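Local coordinates for protein trans-4-hydroxy-L-proline dehydratase (Clostridioides difficile 70-100-2010, PDB 6VXC) that catalyses the radical dehydration of trans-4-hydroxy-L-proline to (S)-1-pyrroline-5-carboxylate as a glycyl radical enzyme of anaerobic hydroxyproline degradation, at residues A[722-727]-A[755-760]; A[396-401]-A[423-428]. All coordinates share one frame; numbering follows the deposited sequence.

Contact 1. Residues A[722-727]-A[755-760]; sequences LLNQRF and HIQFNV
Gln-725 is held by 755-760 through both its backbone N and its backbone O: the N donates to Gln-757 O at 3.0 Å, and the O accepts from Asn-759 N at 2.9 Å. Strands 724-726 and 755-759 thus pair in parallel, their axes 4.6 Å apart at closest approach and inclined by 35°. Gln-757 N to Leu-723 O and Phe-727 N to Asn-759 O extend the pairing, and helix 734-750 makes the crossover of this beta-alpha-beta unit. At the N-terminal end a ring replaces a carbonyl: Leu-723 N donates to His-755 ND1 at 3.0 Å, only 1° out of the imidazole plane. With CG swung opposite the backbone N, His-755 lays its ring alongside Leu-722, whose CG lies 3.8 Å from His-755 CE1. On the face toward helices 703-711 and 734-750, Leu-723 CD2 meets Ile-756 CD1 at 3.9 Å. Farther along, Phe-727 CE2 approaches Phe-758 CD1 at 3.3 Å, the ring planes 44° apart. On the other face the base of Arg-726 lies against Asn-759 CB, its extended chain then leading away to a salt bridge with Glu-806. The ND1 bond should restrain the ring's rotation beside Leu-722, a neighbour of the probable radical cysteine, Cys-454; a neutral imidazole would carry its proton on NE2.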
ATOM      1  N   LEU A 722      -2.799  -9.420   7.452  1.00  9.69           N
ATOM      2  CA  LEU A 722      -3.686  -8.342   7.863  1.00 10.11           C
ATOM      3  C   LEU A 722      -4.841  -8.899   8.694  1.00  9.52           C
ATOM      4  O   LEU A 722      -5.600  -9.745   8.216  1.00 10.62           O
ATOM      5  CB  LEU A 722      -4.210  -7.605   6.637  1.00  9.40           C
ATOM      6  CG  LEU A 722      -4.877  -6.262   6.902  1.00  9.67           C
ATOM      7  CD1 LEU A 722      -4.789  -5.423   5.628  1.00 10.48           C
ATOM      8  CD2 LEU A 722      -6.310  -6.430   7.344  1.00 11.20           C
ATOM      9  N   LEU A 723      -4.995  -8.415   9.921  1.00  9.89           N
ATOM     10  CA  LEU A 723      -6.100  -8.839  10.782  1.00  7.83           C
ATOM     11  C   LEU A 723      -6.919  -7.633  11.226  1.00  9.63           C
ATOM     12  O   LEU A 723      -6.409  -6.775  11.949  1.00 10.86           O
ATOM     13  CB  LEU A 723      -5.596  -9.613  12.007  1.00  9.05           C
ATOM     14  CG  LEU A 723      -6.681  -9.991  13.045  1.00  9.48           C
ATOM     15  CD1 LEU A 723      -7.773 -10.843  12.409  1.00  9.12           C
ATOM     16  CD2 LEU A 723      -6.094 -10.728  14.237  1.00  8.63           C
ATOM     17  N   ASN A 724      -8.200  -7.600  10.824  1.00  9.64           N
ATOM     18  CA  ASN A 724      -9.196  -6.657  11.329  1.00  9.67           C
ATOM     19  C   ASN A 724      -9.933  -7.258  12.518  1.00  9.40           C
ATOM     20  O   ASN A 724     -10.344  -8.418  12.481  1.00 11.25           O
ATOM     21  CB  ASN A 724     -10.257  -6.327  10.280  1.00  9.36           C
ATOM     22  CG  ASN A 724      -9.818  -5.304   9.286  1.00 10.87           C
ATOM     23  OD1 ASN A 724      -9.938  -5.512   8.068  1.00 16.54           O
ATOM     24  ND2 ASN A 724      -9.297  -4.202   9.774  1.00 10.61           N
ATOM     25  N   GLN A 725     -10.112  -6.457  13.565  1.00 10.04           N
ATOM     26  CA  GLN A 725     -11.012  -6.786  14.664  1.00  8.08           C
ATOM     27  C   GLN A 725     -11.840  -5.556  14.999  1.00 10.19           C
ATOM     28  O   GLN A 725     -11.434  -4.423  14.731  1.00 12.00           O
ATOM     29  CB  GLN A 725     -10.259  -7.294  15.903  1.00  9.99           C
ATOM     30  CG  GLN A 725      -9.750  -8.758  15.822  1.00  8.57           C
ATOM     31  CD  GLN A 725     -10.880  -9.784  15.782  1.00  9.70           C
ATOM     32  OE1 GLN A 725     -11.449 -10.130  16.813  1.00 11.90           O
ATOM     33  NE2 GLN A 725     -11.195 -10.285  14.590  1.00 12.05           N
ATOM     34  N   ARG A 726     -13.019  -5.797  15.562  1.00 11.21           N
ATOM     35  CA  ARG A 726     -13.999  -4.759  15.836  1.00 12.04           C
ATOM     36  C   ARG A 726     -14.562  -4.954  17.239  1.00 11.99           C
ATOM     37  O   ARG A 726     -14.881  -6.078  17.626  1.00 15.19           O
ATOM     38  CB  ARG A 726     -15.117  -4.797  14.790  1.00 13.68           C
ATOM     39  CG  ARG A 726     -16.298  -3.954  15.132  1.00 13.93           C
ATOM     40  CD  ARG A 726     -17.478  -4.268  14.245  1.00 13.98           C
ATOM     41  NE  ARG A 726     -18.680  -3.676  14.814  1.00 14.69           N
ATOM     42  CZ  ARG A 726     -19.911  -3.877  14.370  1.00 17.13           C
ATOM     43  NH1 ARG A 726     -20.136  -4.668  13.329  1.00 15.81           N
ATOM     44  NH2 ARG A 726     -20.920  -3.272  14.979  1.00 21.58           N
ATOM     45  N   PHE A 727     -14.695  -3.864  17.992  1.00 14.72           N
ATOM     46  CA  PHE A 727     -15.193  -3.918  19.361  1.00 14.39           C
ATOM     47  C   PHE A 727     -16.439  -3.064  19.521  1.00 13.66           C
ATOM     48  O   PHE A 727     -16.540  -1.974  18.951  1.00 13.79           O
ATOM     49  CB  PHE A 727     -14.153  -3.429  20.359  1.00 13.07           C
ATOM     50  CG  PHE A 727     -12.977  -4.318  20.459  1.00 18.08           C
ATOM     51  CD1 PHE A 727     -13.110  -5.605  20.933  1.00 21.51           C
ATOM     52  CD2 PHE A 727     -11.726  -3.866  20.094  1.00 23.95           C
ATOM     53  CE1 PHE A 727     -12.020  -6.436  21.005  1.00 22.05           C
ATOM     54  CE2 PHE A 727     -10.635  -4.692  20.184  1.00 23.75           C
ATOM     55  CZ  PHE A 727     -10.788  -5.977  20.629  1.00 20.22           C
ATOM     56  N   HIS A 755       0.113  -8.398  12.863  1.00  9.47           N
ATOM     57  CA  HIS A 755      -0.590  -7.133  12.736  1.00  8.56           C
ATOM     58  C   HIS A 755      -2.004  -7.269  13.281  1.00  8.49           C
ATOM     59  O   HIS A 755      -2.638  -8.312  13.127  1.00 11.09           O
ATOM     60  CB  HIS A 755      -0.641  -6.700  11.267  1.00  9.21           C
ATOM     61  CG  HIS A 755      -1.767  -5.769  10.945  1.00  8.19           C
ATOM     62  ND1 HIS A 755      -3.021  -6.207  10.573  1.00  9.63           N
ATOM     63  CD2 HIS A 755      -1.822  -4.418  10.940  1.00  8.32           C
ATOM     64  CE1 HIS A 755      -3.798  -5.163  10.340  1.00  8.33           C
ATOM     65  NE2 HIS A 755      -3.092  -4.065  10.557  1.00  8.58           N
ATOM     66  N   ILE A 756      -2.506  -6.189  13.879  1.00  9.67           N
ATOM     67  CA  ILE A 756      -3.916  -6.093  14.231  1.00  9.05           C
ATOM     68  C   ILE A 756      -4.314  -4.622  14.210  1.00  9.24           C
ATOM     69  O   ILE A 756      -3.516  -3.738  14.545  1.00  9.23           O
ATOM     70  CB  ILE A 756      -4.201  -6.783  15.596  1.00 10.35           C
ATOM     71  CG1 ILE A 756      -5.707  -6.985  15.838  1.00  9.15           C
ATOM     72  CG2 ILE A 756      -3.563  -6.039  16.764  1.00  8.23           C
ATOM     73  CD1 ILE A 756      -5.979  -7.935  16.986  1.00  8.84           C
ATOM     74  N   GLN A 757      -5.563  -4.365  13.816  1.00  9.97           N
ATOM     75  CA  GLN A 757      -6.109  -3.014  13.783  1.00  9.28           C
ATOM     76  C   GLN A 757      -7.601  -3.095  14.110  1.00 11.02           C
ATOM     77  O   GLN A 757      -8.241  -4.113  13.851  1.00 10.79           O
ATOM     78  CB  GLN A 757      -5.892  -2.360  12.425  1.00  8.70           C
ATOM     79  CG  GLN A 757      -6.611  -3.070  11.297  1.00  9.15           C
ATOM     80  CD  GLN A 757      -6.135  -2.619   9.922  1.00  9.72           C
ATOM     81  OE1 GLN A 757      -4.995  -2.170   9.763  1.00 12.62           O
ATOM     82  NE2 GLN A 757      -7.022  -2.686   8.934  1.00 10.67           N
ATOM     83  N   PHE A 758      -8.161  -2.011  14.654  1.00 11.23           N
ATOM     84  CA  PHE A 758      -9.482  -2.048  15.279  1.00 11.24           C
ATOM     85  C   PHE A 758     -10.464  -1.057  14.655  1.00  9.62           C
ATOM     86  O   PHE A 758     -10.114   0.089  14.357  1.00 11.87           O
ATOM     87  CB  PHE A 758      -9.383  -1.755  16.787  1.00  8.96           C
ATOM     88  CG  PHE A 758      -8.457  -2.681  17.527  1.00 10.46           C
ATOM     89  CD1 PHE A 758      -8.708  -4.053  17.564  1.00  9.40           C
ATOM     90  CD2 PHE A 758      -7.336  -2.182  18.187  1.00 10.87           C
ATOM     91  CE1 PHE A 758      -7.853  -4.912  18.252  1.00 11.46           C
ATOM     92  CE2 PHE A 758      -6.467  -3.032  18.876  1.00 12.43           C
ATOM     93  CZ  PHE A 758      -6.732  -4.404  18.912  1.00 11.20           C
ATOM     94  N   ASN A 759     -11.694  -1.516  14.468  1.00 11.16           N
ATOM     95  CA  ASN A 759     -12.860  -0.654  14.354  1.00 11.56           C
ATOM     96  C   ASN A 759     -13.551  -0.566  15.714  1.00  9.63           C
ATOM     97  O   ASN A 759     -13.650  -1.563  16.432  1.00 12.27           O
ATOM     98  CB  ASN A 759     -13.852  -1.170  13.307  1.00  8.98           C
ATOM     99  CG  ASN A 759     -13.635  -0.551  11.938  1.00  9.20           C
ATOM    100  OD1 ASN A 759     -13.508   0.667  11.802  1.00 13.17           O
ATOM    101  ND2 ASN A 759     -13.619  -1.384  10.911  1.00  8.76           N
ATOM    102  N   VAL A 760     -14.010   0.633  16.068  1.00 10.79           N
ATOM    103  CA  VAL A 760     -14.846   0.832  17.249  1.00 10.45           C
ATOM    104  C   VAL A 760     -15.953   1.805  16.873  1.00 14.85           C
ATOM    105  O   VAL A 760     -15.795   3.022  17.014  1.00 18.19           O
ATOM    106  CB  VAL A 760     -14.022   1.375  18.430  1.00 12.08           C
ATOM    107  CG1 VAL A 760     -14.903   1.518  19.712  1.00 12.67           C
ATOM    108  CG2 VAL A 760     -12.809   0.520  18.678  1.00 13.83           C
TER

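Contact 2. Residues A[396-401]-A[423-428]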
ATOM      1  N   SER A 396      -0.839   7.332   6.618  1.00 10.82           N
ATOM      2  CA  SER A 396      -1.298   6.186   7.388  1.00 11.39           C
ATOM      3  C   SER A 396      -0.335   6.043   8.564  1.00 11.72           C
ATOM      4  O   SER A 396       0.752   5.467   8.430  1.00 11.16           O
ATOM      5  CB  SER A 396      -1.349   4.953   6.485  1.00 13.36           C
ATOM      6  OG  SER A 396      -1.800   3.804   7.158  1.00 17.74           O
ATOM      7  N   SER A 397      -0.729   6.596   9.724  1.00 11.15           N
ATOM      8  CA  SER A 397       0.155   6.740  10.881  1.00 10.12           C
ATOM      9  C   SER A 397      -0.060   5.569  11.838  1.00  9.49           C
ATOM     10  O   SER A 397      -1.107   5.466  12.487  1.00 11.08           O
ATOM     11  CB  SER A 397      -0.091   8.076  11.585  1.00  8.89           C
ATOM     12  OG  SER A 397       0.748   8.197  12.727  1.00 11.46           O
ATOM     13  N   ASN A 398       0.937   4.701  11.938  1.00 11.38           N
ATOM     14  CA  ASN A 398       0.819   3.443  12.668  1.00  9.31           C
ATOM     15  C   ASN A 398       1.954   3.311  13.670  1.00  8.94           C
ATOM     16  O   ASN A 398       2.913   4.089  13.660  1.00 12.29           O
ATOM     17  CB  ASN A 398       0.821   2.261  11.693  1.00  7.59           C
ATOM     18  CG  ASN A 398      -0.275   2.374  10.691  1.00  8.28           C
ATOM     19  OD1 ASN A 398      -1.435   2.454  11.059  1.00 12.07           O
ATOM     20  ND2 ASN A 398       0.076   2.468   9.440  1.00 11.38           N
ATOM     21  N   VAL A 399       1.878   2.268  14.498  1.00 10.28           N
ATOM     22  CA  VAL A 399       2.866   2.033  15.540  1.00 10.71           C
ATOM     23  C   VAL A 399       3.445   0.629  15.409  1.00 10.64           C
ATOM     24  O   VAL A 399       2.751  -0.313  15.011  1.00 10.14           O
ATOM     25  CB  VAL A 399       2.258   2.262  16.946  1.00  9.63           C
ATOM     26  CG1 VAL A 399       1.765   3.704  17.053  1.00  8.38           C
ATOM     27  CG2 VAL A 399       1.153   1.260  17.271  1.00  8.09           C
ATOM     28  N   GLN A 400       4.744   0.524  15.672  1.00 13.29           N
ATOM     29  CA  GLN A 400       5.426  -0.741  15.891  1.00 10.79           C
ATOM     30  C   GLN A 400       5.522  -0.982  17.391  1.00 11.17           C
ATOM     31  O   GLN A 400       6.068  -0.155  18.129  1.00 12.03           O
ATOM     32  CB  GLN A 400       6.822  -0.744  15.265  1.00 10.12           C
ATOM     33  CG  GLN A 400       6.896  -1.273  13.843  1.00  7.13           C
ATOM     34  CD  GLN A 400       8.326  -1.593  13.422  1.00  9.55           C
ATOM     35  OE1 GLN A 400       9.051  -2.290  14.134  1.00 15.96           O
ATOM     36  NE2 GLN A 400       8.752  -1.048  12.284  1.00 11.63           N
ATOM     37  N   ILE A 401       5.018  -2.121  17.826  1.00 10.87           N
ATOM     38  CA  ILE A 401       5.017  -2.510  19.221  1.00 10.89           C
ATOM     39  C   ILE A 401       6.006  -3.651  19.364  1.00 11.15           C
ATOM     40  O   ILE A 401       5.872  -4.676  18.695  1.00 11.87           O
ATOM     41  CB  ILE A 401       3.611  -2.921  19.683  1.00 10.99           C
ATOM     42  CG1 ILE A 401       2.606  -1.775  19.473  1.00 10.36           C
ATOM     43  CG2 ILE A 401       3.649  -3.426  21.114  1.00 11.81           C
ATOM     44  CD1 ILE A 401       2.981  -0.441  20.121  1.00 10.39           C
ATOM     45  N   GLN A 423      -6.982   4.438  12.688  1.00 11.22           N
ATOM     46  CA  GLN A 423      -5.557   4.625  12.980  1.00 11.28           C
ATOM     47  C   GLN A 423      -5.364   4.715  14.493  1.00  9.48           C
ATOM     48  O   GLN A 423      -6.261   5.149  15.195  1.00 12.24           O
ATOM     49  CB  GLN A 423      -5.005   5.905  12.311  1.00  9.25           C
ATOM     50  CG  GLN A 423      -5.102   5.917  10.796  1.00 12.40           C
ATOM     51  CD  GLN A 423      -4.351   7.088  10.168  1.00 13.73           C
ATOM     52  OE1 GLN A 423      -3.537   7.746  10.821  1.00 10.03           O
ATOM     53  NE2 GLN A 423      -4.607   7.334   8.879  1.00 13.48           N
ATOM     54  N   PRO A 424      -4.220   4.240  15.006  1.00  9.19           N
ATOM     55  CA  PRO A 424      -3.155   3.523  14.299  1.00  7.91           C
ATOM     56  C   PRO A 424      -3.422   2.023  14.242  1.00 11.22           C
ATOM     57  O   PRO A 424      -4.098   1.494  15.130  1.00  9.35           O
ATOM     58  CB  PRO A 424      -1.922   3.788  15.169  1.00  7.43           C
ATOM     59  CG  PRO A 424      -2.523   3.797  16.589  1.00 10.14           C
ATOM     60  CD  PRO A 424      -3.878   4.481  16.423  1.00  8.13           C
ATOM     61  N   ALA A 425      -2.890   1.355  13.221  1.00  9.40           N
ATOM     62  CA  ALA A 425      -2.752  -0.085  13.277  1.00  7.87           C
ATOM     63  C   ALA A 425      -1.519  -0.428  14.112  1.00  9.85           C
ATOM     64  O   ALA A 425      -0.631   0.403  14.317  1.00 11.32           O
ATOM     65  CB  ALA A 425      -2.622  -0.679  11.876  1.00  8.81           C
ATOM     66  N   PHE A 426      -1.455  -1.676  14.556  1.00 10.31           N
ATOM     67  CA  PHE A 426      -0.381  -2.170  15.406  1.00 10.47           C
ATOM     68  C   PHE A 426       0.394  -3.256  14.669  1.00  8.76           C
ATOM     69  O   PHE A 426      -0.208  -4.191  14.142  1.00 12.07           O
ATOM     70  CB  PHE A 426      -0.946  -2.721  16.729  1.00  8.47           C
ATOM     71  CG  PHE A 426      -1.780  -1.718  17.509  1.00  8.18           C
ATOM     72  CD1 PHE A 426      -3.121  -1.530  17.214  1.00  8.79           C
ATOM     73  CD2 PHE A 426      -1.219  -0.982  18.538  1.00  6.34           C
ATOM     74  CE1 PHE A 426      -3.892  -0.610  17.926  1.00 11.17           C
ATOM     75  CE2 PHE A 426      -1.977  -0.070  19.250  1.00 11.14           C
ATOM     76  CZ  PHE A 426      -3.317   0.126  18.943  1.00 10.97           C
ATOM     77  N   TYR A 427       1.724  -3.148  14.662  1.00  9.88           N
ATOM     78  CA  TYR A 427       2.612  -4.118  14.029  1.00  9.01           C
ATOM     79  C   TYR A 427       3.595  -4.671  15.051  1.00  9.76           C
ATOM     80  O   TYR A 427       4.097  -3.930  15.899  1.00 11.47           O
ATOM     81  CB  TYR A 427       3.410  -3.502  12.861  1.00 10.08           C
ATOM     82  CG  TYR A 427       2.562  -2.882  11.779  1.00 10.53           C
ATOM     83  CD1 TYR A 427       1.894  -3.682  10.858  1.00  9.15           C
ATOM     84  CD2 TYR A 427       2.452  -1.502  11.667  1.00  9.58           C
ATOM     85  CE1 TYR A 427       1.099  -3.127   9.872  1.00 10.20           C
ATOM     86  CE2 TYR A 427       1.670  -0.931  10.686  1.00 13.44           C
ATOM     87  CZ  TYR A 427       0.993  -1.751   9.786  1.00 11.21           C
ATOM     88  OH  TYR A 427       0.226  -1.178   8.809  1.00 14.11           O
ATOM     89  N   ASN A 428       3.894  -5.966  14.934  1.00  8.70           N
ATOM     90  CA  ASN A 428       4.751  -6.692  15.874  1.00 10.36           C
ATOM     91  C   ASN A 428       6.209  -6.569  15.434  1.00 11.76           C
ATOM     92  O   ASN A 428       6.633  -7.208  14.465  1.00 10.79           O
ATOM     93  CB  ASN A 428       4.316  -8.153  15.956  1.00  8.44           C
ATOM     94  CG  ASN A 428       5.140  -8.965  16.943  1.00 10.08           C
ATOM     95  OD1 ASN A 428       6.157  -8.502  17.447  1.00 10.95           O
ATOM     96  ND2 ASN A 428       4.673 -10.174  17.250  1.00  9.06           N
TER
HETATM   97  O   HOH W   1       5.417  -7.018  20.326  1.00 11.67           O
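Val-399 and Phe-426 form the apolar centre, their side chains running side by side from paired strands, with Val-399 CG2 3.5 Å from Phe-426 CD2. The first torsion of Val-399 sets CG2 between its own backbone N and carbonyl carbon, which puts that methyl against Phe-426 and directs CG1 toward Pro-424, reaching its CB at 4.1 Å. Ile-401 CG1 continues the row at the edge of the Phe-426 ring. Helices 378-390, 407-418 and 734-750 cover this face, Leu-410 and Ala-413 packing on Phe-426.

Beneath the side chains the backbones pair in parallel, with axes inclined by 30° and helix 407-418 as the crossover of a beta-alpha-beta unit. Val-399 N donates to Ala-425 O, Tyr-427 N to Val-399 O, and Ile-401 N to Tyr-427 O at 2.8 Å.

On the other face Asn-398 crosses Tyr-427, amide and ring planes 88° apart; Asn-398 CB meets the ring edge at Tyr-427 CE2, 3.5 Å away. Asn-398 OD1 takes Ala-425 N at 2.8 Å, the donor tilted 24° from the carbonyl plane, so a side chain stands in for a strand carbonyl just after the cis peptide before Pro-424. Asn-398 ND2 donates to Ser-396 OG at 3.2 Å and also to Asn-362, which in turn bonds Tyr-427 OH. Farther out, extended Gln-423 offers OE1 to Ser-397 N in a weak bond, while its NE2 reaches Pro-395 O. At the C-terminal end Asn-428 is the N-cap of helix 429-438, and its ND2 bonds Gly-753 O.

Both ends of the Asn-398 amide are therefore engaged, which fixes its orientation; with Asn-362 as a common partner it probably helps position Tyr-427, whose hydroxyl bonds the backbone O of Cys-454, the probable radical cysteine.

Overall arrangement
Contact 2 and contact 1 are two parallel beta-alpha-beta units of one mixed sheet, far apart in the chain and joined where strand 426-428 runs antiparallel to strand 755-759. Their centres lie about 11 Å apart, and the seam is held by a probable hydrogen bond between Phe-426 N and Ile-756 O at 2.9 Å. Beside it the rings of Tyr-427 and His-755 meet, His-755 CD2 lying 3.4 Å from Tyr-427 CE1. The seam also unites the pyruvate formate lyase-like and glycine radical family regions. Both contacts approach the probable active site: the nearest side-chain approach to Cys-454 is about 4 Å from Leu-722 and about 6 Å from Tyr-427, with Glu-456 slightly farther from each.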